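Long-range contact in beta-galactosidase (Trichoderma reesei, PDB 3OG2), which probably hydrolyses terminal non-reducing beta-D-galactose residues from beta-D-galactosides, as a family 35 glycoside hydrolase: residues A[696-701]-A[805-810]. Sequence-based numbering, arbitrary orientation.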
loop_
_atom_site.group_PDB
_atom_site.type_symbol
_atom_site.label_atom_id
_atom_site.label_comp_id
_atom_site.label_asym_id
_atom_site.label_seq_id
_atom_site.Cartn_x
_atom_site.Cartn_y
_atom_site.Cartn_z
ATOM N N LYS A 696 8.973 -14.604 -34.432
ATOM C CA LYS A 696 10.025 -15.490 -34.909
ATOM C C LYS A 696 9.469 -16.827 -35.403
ATOM O O LYS A 696 10.139 -17.628 -36.018
ATOM C CB LYS A 696 11.023 -15.712 -33.783
ATOM C CG LYS A 696 11.657 -14.387 -33.340
ATOM C CD LYS A 696 12.710 -14.639 -32.257
ATOM C CE LYS A 696 13.584 -13.398 -32.019
ATOM N NZ LYS A 696 14.610 -13.598 -30.977
ATOM N N THR A 697 8.194 -17.091 -35.105
ATOM C CA THR A 697 7.548 -18.349 -35.351
ATOM C C THR A 697 6.542 -18.181 -36.486
ATOM O O THR A 697 6.105 -17.056 -36.745
ATOM C CB THR A 697 6.846 -18.845 -34.077
ATOM O OG1 THR A 697 6.024 -17.772 -33.582
ATOM C CG2 THR A 697 7.843 -19.223 -32.994
ATOM N N PRO A 698 6.167 -19.260 -37.148
ATOM C CA PRO A 698 5.196 -19.132 -38.258
ATOM C C PRO A 698 3.794 -18.736 -37.816
ATOM O O PRO A 698 3.036 -18.227 -38.637
ATOM C CB PRO A 698 5.193 -20.513 -38.889
ATOM C CG PRO A 698 5.974 -21.439 -38.057
ATOM C CD PRO A 698 6.646 -20.641 -36.978
ATOM N N VAL A 699 3.423 -18.978 -36.570
ATOM C CA VAL A 699 2.161 -18.499 -35.994
ATOM C C VAL A 699 2.479 -17.854 -34.671
ATOM O O VAL A 699 3.502 -18.168 -34.049
ATOM C CB VAL A 699 1.143 -19.606 -35.725
ATOM C CG1 VAL A 699 0.665 -20.158 -37.076
ATOM C CG2 VAL A 699 1.729 -20.732 -34.837
ATOM N N SER A 700 1.656 -16.918 -34.224
ATOM C CA SER A 700 1.837 -16.345 -32.894
ATOM C C SER A 700 1.565 -17.385 -31.816
ATOM O O SER A 700 0.529 -18.072 -31.845
ATOM C CB SER A 700 0.844 -15.182 -32.706
ATOM O OG SER A 700 1.038 -14.708 -31.370
ATOM N N LEU A 701 2.464 -17.442 -30.846
ATOM C CA LEU A 701 2.264 -18.225 -29.619
ATOM C C LEU A 701 2.345 -17.321 -28.412
ATOM O O LEU A 701 2.823 -17.717 -27.348
ATOM C CB LEU A 701 3.290 -19.369 -29.583
ATOM C CG LEU A 701 3.147 -20.334 -30.776
ATOM C CD1 LEU A 701 4.328 -21.298 -30.780
ATOM C CD2 LEU A 701 1.857 -21.114 -30.756
ATOM N N LEU A 805 8.272 -17.888 -27.473
ATOM C CA LEU A 805 8.883 -16.871 -28.339
ATOM C C LEU A 805 9.433 -17.486 -29.598
ATOM O O LEU A 805 9.525 -16.785 -30.623
ATOM C CB LEU A 805 10.079 -16.232 -27.581
ATOM C CG LEU A 805 9.707 -15.507 -26.307
ATOM C CD1 LEU A 805 10.961 -14.892 -25.692
ATOM C CD2 LEU A 805 8.668 -14.446 -26.603
ATOM N N ASP A 806 9.927 -18.716 -29.543
ATOM C CA ASP A 806 10.589 -19.304 -30.697
ATOM C C ASP A 806 10.679 -20.788 -30.431
ATOM O O ASP A 806 10.632 -21.253 -29.275
ATOM C CB ASP A 806 12.022 -18.763 -30.870
ATOM C CG ASP A 806 12.571 -18.938 -32.266
ATOM O OD1 ASP A 806 11.850 -19.471 -33.138
ATOM O OD2 ASP A 806 13.708 -18.496 -32.500
ATOM N N TYR A 807 10.823 -21.574 -31.475
ATOM C CA TYR A 807 11.074 -23.000 -31.358
ATOM C C TYR A 807 11.691 -23.502 -32.657
ATOM O O TYR A 807 11.576 -22.888 -33.695
ATOM C CB TYR A 807 9.778 -23.771 -31.075
ATOM C CG TYR A 807 8.759 -23.750 -32.180
ATOM C CD1 TYR A 807 8.737 -24.722 -33.210
ATOM C CD2 TYR A 807 7.785 -22.760 -32.222
ATOM C CE1 TYR A 807 7.822 -24.714 -34.234
ATOM C CE2 TYR A 807 6.835 -22.731 -33.234
ATOM C CZ TYR A 807 6.874 -23.691 -34.217
ATOM O OH TYR A 807 5.917 -23.662 -35.191
ATOM N N ALA A 808 12.242 -24.700 -32.551
ATOM C CA ALA A 808 12.741 -25.362 -33.758
ATOM C C ALA A 808 12.686 -26.858 -33.438
ATOM O O ALA A 808 13.170 -27.276 -32.375
ATOM C CB ALA A 808 14.159 -24.969 -34.109
ATOM N N LEU A 809 12.125 -27.625 -34.314
ATOM C CA LEU A 809 12.095 -29.087 -34.149
ATOM C C LEU A 809 12.811 -29.654 -35.368
ATOM O O LEU A 809 12.401 -29.360 -36.505
ATOM C CB LEU A 809 10.644 -29.555 -34.106
ATOM C CG LEU A 809 10.509 -31.080 -33.894
ATOM C CD1 LEU A 809 11.157 -31.564 -32.603
ATOM C CD2 LEU A 809 9.025 -31.449 -33.898
ATOM N N THR A 810 13.850 -30.445 -35.160
ATOM C CA THR A 810 14.651 -30.912 -36.278
ATOM C C THR A 810 14.790 -32.438 -36.186
ATOM O O THR A 810 14.871 -33.004 -35.088
ATOM C CB THR A 810 16.051 -30.247 -36.324
ATOM O OG1 THR A 810 16.621 -30.353 -35.005
ATOM C CG2 THR A 810 16.021 -28.767 -36.684
HETATM O O HOH W 1 7.656 -15.284 -32.029
#
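Thr697 and Leu701 close on the ring of Tyr807 where the loop 696-701 packs against the edge strand 803-811 of a three-stranded antiparallel sheet in an all-beta domain. Near the beginning of that strand, Leu805 and Asp806 pair together opposite the single residue Ser731 of strand 726-733, a classic beta bulge.

The apolar contacts gather round Tyr807. With chi1 at 66°, CG is wedged between its own backbone N and C, a setting that swings the ring to the loop. Thr697 CG2 touches Tyr807 CD2 at 3.6 Å and also rests on Asp806 CA. Leu701 CD1 lies 3.8 Å from Tyr807 CE2, while the Pro698 ring meets the phenol end, its CD 3.6 Å from Tyr807 OH. That hydroxyl is hydrogen-bonded to Trp821 NE1, which ties the ring to strand 820-824. With alanine in place of Tyr807, Thr697 CG2 and Leu701 CD1 would probably face a gap and Trp821 NE1 would lose its phenol partner.

Polar contact runs through water. One molecule accepts from Lys696 N and donates to Leu805 O, both at 2.8 Å, with a weak third bond to Thr697 OG1. The extended side chain of Lys696 crosses that of Asp806 at about a right angle, and Lys696 NZ stays 5.2 Å from Asp806 OD2, too far for a salt bridge.

Inside the loop, Thr697 OG1 donates to Val699 O at 2.6 Å, the donor oxygen lying 31° out of the plane of the Val699 carbonyl.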